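PDB 1UV4: arabinan-endo 1,5-alpha-l-arabinase, which cleaves internal alpha-1,5-linked arabinofuranosyl bonds of linear arabinan and branched sugar beet arabinan during breakdown of the plant cell wall. Local coordinates for residues A3-M17 against Y269-D283. Sequence-based numbering, arbitrary orientation.
With EDO (1,2-ethanediol), chain G.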
loop_
_atom_site.group_PDB
_atom_site.type_symbol
_atom_site.label_atom_id
_atom_site.label_comp_id
_atom_site.label_asym_id
_atom_site.label_seq_id
_atom_site.Cartn_x
_atom_site.Cartn_y
_atom_site.Cartn_z
ATOM N N ALA A 3 -9.367 -15.227 11.868
ATOM C CA ALA A 3 -8.805 -16.462 11.273
ATOM C C ALA A 3 -8.149 -16.177 9.942
ATOM O O ALA A 3 -8.368 -15.132 9.346
ATOM C CB ALA A 3 -9.892 -17.515 11.073
ATOM N N PHE A 4 -7.389 -17.168 9.489
ATOM C CA PHE A 4 -6.686 -17.110 8.235
ATOM C C PHE A 4 -7.650 -17.584 7.159
ATOM O O PHE A 4 -8.119 -18.709 7.193
ATOM C CB PHE A 4 -5.430 -18.005 8.321
ATOM C CG PHE A 4 -4.677 -18.165 7.036
ATOM C CD1 PHE A 4 -4.209 -17.063 6.335
ATOM C CD2 PHE A 4 -4.405 -19.442 6.540
ATOM C CE1 PHE A 4 -3.510 -17.218 5.174
ATOM C CE2 PHE A 4 -3.693 -19.600 5.383
ATOM C CZ PHE A 4 -3.245 -18.496 4.698
ATOM N N TRP A 5 -7.930 -16.709 6.193
ATOM C CA TRP A 5 -8.868 -17.043 5.118
ATOM C C TRP A 5 -8.255 -18.011 4.132
ATOM O O TRP A 5 -8.935 -18.848 3.576
ATOM C CB TRP A 5 -9.265 -15.805 4.319
ATOM C CG TRP A 5 -10.118 -14.814 5.043
ATOM C CD1 TRP A 5 -10.272 -14.655 6.397
ATOM C CD2 TRP A 5 -10.935 -13.815 4.430
ATOM N NE1 TRP A 5 -11.135 -13.617 6.642
ATOM C CE2 TRP A 5 -11.545 -13.084 5.451
ATOM C CE3 TRP A 5 -11.181 -13.442 3.107
ATOM C CZ2 TRP A 5 -12.399 -12.017 5.188
ATOM C CZ3 TRP A 5 -11.999 -12.401 2.847
ATOM C CH2 TRP A 5 -12.620 -11.702 3.871
ATOM N N GLY A 6 -6.957 -17.854 3.917
ATOM C CA GLY A 6 -6.191 -18.684 3.011
ATOM C C GLY A 6 -5.265 -17.835 2.188
ATOM O O GLY A 6 -5.243 -16.610 2.315
ATOM N N ALA A 7 -4.494 -18.505 1.345
ATOM C CA ALA A 7 -3.561 -17.897 0.412
ATOM C C ALA A 7 -4.053 -18.182 -1.004
ATOM O O ALA A 7 -4.566 -19.287 -1.323
ATOM C CB ALA A 7 -2.186 -18.494 0.603
ATOM N N SER A 8 -3.849 -17.190 -1.865
ATOM C CA SER A 8 -4.251 -17.304 -3.256
ATOM C C SER A 8 -3.419 -18.308 -4.026
ATOM O O SER A 8 -2.246 -18.579 -3.711
ATOM C CB SER A 8 -4.154 -15.965 -3.966
ATOM O OG SER A 8 -2.823 -15.516 -4.089
ATOM N N ASN A 9 -4.080 -18.833 -5.050
ATOM C CA ASN A 9 -3.500 -19.557 -6.158
ATOM C C ASN A 9 -2.589 -18.670 -7.025
ATOM O O ASN A 9 -1.434 -19.006 -7.378
ATOM C CB ASN A 9 -4.688 -20.174 -6.967
ATOM C CG ASN A 9 -5.761 -19.117 -7.478
ATOM O OD1 ASN A 9 -6.186 -18.172 -6.756
ATOM N ND2 ASN A 9 -6.233 -19.336 -8.720
ATOM N N GLU A 10 -3.112 -17.505 -7.317
ATOM C CA GLU A 10 -2.472 -16.557 -8.200
ATOM C C GLU A 10 -1.453 -15.701 -7.481
ATOM O O GLU A 10 -1.609 -15.312 -6.323
ATOM C CB GLU A 10 -3.518 -15.647 -8.861
ATOM C CG GLU A 10 -4.354 -16.329 -9.912
ATOM C CD GLU A 10 -3.615 -16.644 -11.205
ATOM O OE1 GLU A 10 -2.478 -16.156 -11.439
ATOM O OE2 GLU A 10 -4.198 -17.370 -12.052
ATOM N N LEU A 11 -0.407 -15.389 -8.218
ATOM C CA LEU A 11 0.616 -14.473 -7.777
ATOM C C LEU A 11 -0.014 -13.093 -7.531
ATOM O O LEU A 11 -0.830 -12.623 -8.315
ATOM C CB LEU A 11 1.664 -14.333 -8.904
ATOM C CG LEU A 11 2.876 -13.411 -8.760
ATOM C CD1 LEU A 11 3.983 -13.866 -9.668
ATOM C CD2 LEU A 11 2.578 -11.933 -8.984
ATOM N N LEU A 12 0.350 -12.429 -6.438
ATOM C CA LEU A 12 0.025 -11.026 -6.280
ATOM C C LEU A 12 1.020 -10.381 -5.340
ATOM O O LEU A 12 1.366 -10.969 -4.358
ATOM C CB LEU A 12 -1.423 -10.790 -5.742
ATOM C CG LEU A 12 -1.973 -9.407 -6.004
ATOM C CD1 LEU A 12 -2.096 -9.036 -7.463
ATOM C CD2 LEU A 12 -3.363 -9.335 -5.323
ATOM N N HIS A 13 1.452 -9.174 -5.688
ATOM C CA HIS A 13 2.424 -8.430 -4.894
ATOM C C HIS A 13 1.871 -7.023 -4.650
ATOM O O HIS A 13 1.290 -6.402 -5.525
ATOM C CB HIS A 13 3.748 -8.329 -5.725
ATOM C CG HIS A 13 4.939 -7.864 -4.948
ATOM N ND1 HIS A 13 5.824 -6.950 -5.468
ATOM C CD2 HIS A 13 5.402 -8.181 -3.718
ATOM C CE1 HIS A 13 6.776 -6.716 -4.581
ATOM N NE2 HIS A 13 6.540 -7.442 -3.509
ATOM N N ASP A 14 2.064 -6.534 -3.441
ATOM C CA ASP A 14 1.612 -5.166 -3.032
ATOM C C ASP A 14 0.107 -5.026 -3.174
ATOM O O ASP A 14 -0.367 -4.131 -3.870
ATOM C CB ASP A 14 2.341 -4.050 -3.768
ATOM C CG ASP A 14 3.845 -4.256 -3.840
ATOM O OD1 ASP A 14 4.479 -4.516 -2.789
ATOM O OD2 ASP A 14 4.516 -4.166 -4.919
ATOM N N PRO A 15 -0.674 -5.909 -2.550
ATOM C CA PRO A 15 -2.132 -5.957 -2.812
ATOM C C PRO A 15 -2.987 -4.868 -2.127
ATOM O O PRO A 15 -2.648 -4.342 -1.071
ATOM C CB PRO A 15 -2.517 -7.306 -2.235
ATOM C CG PRO A 15 -1.559 -7.438 -1.069
ATOM C CD PRO A 15 -0.259 -6.939 -1.579
ATOM N N THR A 16 -4.119 -4.622 -2.772
ATOM C CA THR A 16 -5.242 -3.911 -2.153
ATOM C C THR A 16 -6.474 -4.669 -2.603
ATOM O O THR A 16 -6.437 -5.408 -3.588
ATOM C CB THR A 16 -5.210 -2.449 -2.630
ATOM O OG1 THR A 16 -6.155 -1.617 -1.905
ATOM C CG2 THR A 16 -5.595 -2.279 -4.052
ATOM N N MET A 17 -7.598 -4.528 -1.904
ATOM C CA MET A 17 -8.747 -5.354 -2.204
ATOM C C MET A 17 -9.999 -4.574 -1.886
ATOM O O MET A 17 -10.010 -3.791 -0.962
ATOM C CB MET A 17 -8.705 -6.631 -1.343
ATOM C CG MET A 17 -9.856 -7.632 -1.606
ATOM S SD MET A 17 -9.616 -9.235 -0.791
ATOM C CE MET A 17 -10.279 -8.906 0.805
ATOM N N TYR A 269 5.801 -14.823 0.458
ATOM C CA TYR A 269 6.478 -15.626 -0.550
ATOM C C TYR A 269 6.453 -17.103 -0.180
ATOM O O TYR A 269 6.899 -17.518 0.880
ATOM C CB TYR A 269 7.885 -15.116 -0.704
ATOM C CG TYR A 269 7.979 -13.688 -1.160
ATOM C CD1 TYR A 269 7.936 -12.622 -0.239
ATOM C CD2 TYR A 269 8.022 -13.362 -2.484
ATOM C CE1 TYR A 269 8.045 -11.299 -0.660
ATOM C CE2 TYR A 269 8.119 -12.059 -2.906
ATOM C CZ TYR A 269 8.116 -11.032 -1.984
ATOM O OH TYR A 269 8.253 -9.709 -2.442
ATOM N N ASP A 270 5.935 -17.917 -1.101
ATOM C CA ASP A 270 5.620 -19.335 -0.838
ATOM C C ASP A 270 6.863 -20.253 -0.976
ATOM O O ASP A 270 7.343 -20.540 -2.082
ATOM C CB ASP A 270 4.532 -19.788 -1.814
ATOM C CG ASP A 270 3.850 -21.089 -1.410
ATOM O OD1 ASP A 270 4.329 -21.788 -0.540
ATOM O OD2 ASP A 270 2.816 -21.475 -1.986
ATOM N N ALA A 271 7.372 -20.723 0.148
ATOM C CA ALA A 271 8.498 -21.650 0.136
ATOM C C ALA A 271 8.149 -23.007 -0.482
ATOM O O ALA A 271 9.027 -23.795 -0.785
ATOM C CB ALA A 271 9.067 -21.864 1.547
ATOM N N ASN A 272 6.854 -23.284 -0.631
ATOM C CA ASN A 272 6.394 -24.483 -1.326
ATOM C C ASN A 272 5.985 -24.256 -2.787
ATOM O O ASN A 272 5.495 -25.177 -3.448
ATOM C CB ASN A 272 5.209 -25.086 -0.540
ATOM C CG ASN A 272 4.877 -26.510 -0.970
ATOM O OD1 ASN A 272 5.851 -27.414 -1.061
ATOM N ND2 ASN A 272 3.658 -26.774 -1.257
ATOM N N ASP A 273 6.149 -23.034 -3.292
ATOM C CA ASP A 273 5.848 -22.732 -4.679
ATOM C C ASP A 273 6.746 -21.637 -5.242
ATOM O O ASP A 273 6.326 -20.524 -5.543
ATOM C CB ASP A 273 4.374 -22.399 -4.840
ATOM C CG ASP A 273 3.993 -22.121 -6.272
ATOM O OD1 ASP A 273 4.668 -22.637 -7.205
ATOM O OD2 ASP A 273 2.990 -21.451 -6.513
ATOM N N ASN A 274 8.015 -22.005 -5.334
ATOM C CA ASN A 274 9.044 -21.253 -6.047
ATOM C C ASN A 274 9.235 -19.846 -5.528
ATOM O O ASN A 274 9.709 -18.973 -6.261
ATOM C CB ASN A 274 8.769 -21.249 -7.556
ATOM C CG ASN A 274 9.140 -22.551 -8.217
ATOM O OD1 ASN A 274 10.077 -23.262 -7.689
ATOM N ND2 ASN A 274 8.530 -22.908 -9.295
ATOM N N GLY A 275 8.932 -19.635 -4.253
ATOM C CA GLY A 275 9.071 -18.319 -3.656
ATOM C C GLY A 275 8.201 -17.249 -4.257
ATOM O O GLY A 275 8.516 -16.071 -4.180
ATOM N N ILE A 276 7.106 -17.644 -4.888
ATOM C CA ILE A 276 6.188 -16.729 -5.575
ATOM C C ILE A 276 5.358 -15.987 -4.503
ATOM O O ILE A 276 4.914 -16.600 -3.550
ATOM C CB ILE A 276 5.255 -17.508 -6.529
ATOM C CG1 ILE A 276 6.058 -18.114 -7.705
ATOM C CG2 ILE A 276 4.069 -16.658 -7.021
ATOM C CD1 ILE A 276 5.370 -19.253 -8.408
ATOM N N PRO A 277 5.191 -14.662 -4.616
ATOM C CA PRO A 277 4.331 -13.943 -3.664
ATOM C C PRO A 277 2.846 -14.223 -3.988
ATOM O O PRO A 277 2.379 -14.083 -5.124
ATOM C CB PRO A 277 4.649 -12.475 -3.927
ATOM C CG PRO A 277 5.049 -12.407 -5.364
ATOM C CD PRO A 277 5.724 -13.731 -5.635
ATOM N N LYS A 278 2.118 -14.574 -2.940
ATOM C CA LYS A 278 0.695 -14.827 -2.991
ATOM C C LYS A 278 -0.026 -13.864 -2.058
ATOM O O LYS A 278 0.546 -13.327 -1.097
ATOM C CB LYS A 278 0.394 -16.261 -2.574
ATOM C CG LYS A 278 1.239 -17.332 -3.280
ATOM C CD LYS A 278 0.926 -17.390 -4.777
ATOM C CE LYS A 278 1.464 -18.701 -5.488
ATOM N NZ LYS A 278 1.263 -19.934 -4.675
ATOM N N LEU A 279 -1.330 -13.726 -2.314
ATOM C CA LEU A 279 -2.254 -12.945 -1.475
ATOM C C LEU A 279 -2.731 -13.774 -0.290
ATOM O O LEU A 279 -3.381 -14.793 -0.483
ATOM C CB LEU A 279 -3.433 -12.515 -2.318
ATOM C CG LEU A 279 -4.568 -11.778 -1.624
ATOM C CD1 LEU A 279 -4.117 -10.527 -0.966
ATOM C CD2 LEU A 279 -5.655 -11.435 -2.622
ATOM N N LEU A 280 -2.417 -13.320 0.928
ATOM C CA LEU A 280 -2.860 -13.959 2.175
ATOM C C LEU A 280 -3.789 -12.977 2.866
ATOM O O LEU A 280 -3.590 -11.762 2.871
ATOM C CB LEU A 280 -1.707 -14.284 3.090
ATOM C CG LEU A 280 -0.931 -15.552 2.793
ATOM C CD1 LEU A 280 -0.248 -15.572 1.471
ATOM C CD2 LEU A 280 0.103 -15.796 3.896
ATOM N N ILE A 281 -4.851 -13.511 3.441
ATOM C CA ILE A 281 -5.888 -12.681 4.047
ATOM C C ILE A 281 -6.259 -13.224 5.424
ATOM O O ILE A 281 -6.484 -14.421 5.567
ATOM C CB ILE A 281 -7.143 -12.635 3.137
ATOM C CG1 ILE A 281 -6.781 -12.246 1.689
ATOM C CG2 ILE A 281 -8.173 -11.686 3.741
ATOM C CD1 ILE A 281 -7.968 -12.160 0.798
ATOM N N ASN A 282 -6.322 -12.333 6.415
ATOM C CA ASN A 282 -6.780 -12.688 7.756
ATOM C C ASN A 282 -7.821 -11.706 8.232
ATOM O O ASN A 282 -7.815 -10.560 7.835
ATOM C CB ASN A 282 -5.639 -12.593 8.785
ATOM C CG ASN A 282 -4.798 -13.832 8.861
ATOM O OD1 ASN A 282 -4.052 -14.112 7.924
ATOM N ND2 ASN A 282 -4.889 -14.552 9.970
ATOM N N ASP A 283 -8.675 -12.127 9.161
ATOM C CA ASP A 283 -9.465 -11.174 9.940
ATOM C C ASP A 283 -8.524 -10.392 10.829
ATOM O O ASP A 283 -7.469 -10.896 11.249
ATOM C CB ASP A 283 -10.409 -11.909 10.820
ATOM C CG ASP A 283 -11.351 -12.785 10.046
ATOM O OD1 ASP A 283 -12.042 -12.255 9.147
ATOM O OD2 ASP A 283 -11.458 -14.011 10.242
HETATM C C1 EDO G . -10.997 -0.857 -0.182
HETATM O O1 EDO G . -9.800 -1.584 -0.121
HETATM C C2 EDO G . -11.807 -1.053 1.085
HETATM O O2 EDO G . -13.164 -0.794 0.818
HETATM O O HOH W 1 -6.914 -13.595 11.963
HETATM O O HOH W 2 -0.544 -20.898 -2.249
#
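The carboxylate of Asp-283 grips the other end of the chain twice, one oxygen for the backbone and one for a ring: OD2 accepts from Ala-3 N through its anti lone pair, while OD1 takes the indole NE1 of Trp-5 at 3.0 Å. The closure of a five-bladed beta-propeller, the fold of glycosyl hydrolase family 43, is illustrated here: N-terminal strand 4-8 pairs antiparallel with C-terminal strand 276-283, becoming the outermost strand of a blade otherwise made from the end of the chain. The bond from Trp-5 NE1 is nearly straight (167°), with the acceptor in the ring plane, yet OD1 is met from above the carboxylate plane. With Trp-5 CG placed anti to its carbonyl carbon (chi1 -69°), the indole lies across Ile-281, whose CG2 sits over one face, 3.8 Å from the centroid of the six-membered ring, a CH-pi contact. The other branch of Ile-281 reaches CD1 to Met-17 SD, in the next blade. The chain turns a corner at Asn-9 and Glu-10. Ser-8 N still bonds Leu-279 O, but Leu-279 N bonds Ser-8 OG (2.9 Å), which itself donates to Glu-10 O; one hydroxyl thus bridges the departing chain and the strand it leaves. Beyond the corner, Leu-12 N bonds Pro-277 O, and Leu-279 inserts between the blades, CD1 against Pro-15 CB at 3.8 Å and CD2 beside Leu-12 CD2. From Leu-12 the chain runs on to Asp-14, the inferred catalytic proton acceptor, whose backbone N bonds His-267 ND1. Lys-278 lays its aliphatic chain along the carbonyls of Ser-8, Asn-9 and Glu-10, and its bent end brings NZ to a salt bridge with Asp-273 OD2 at 2.9 Å.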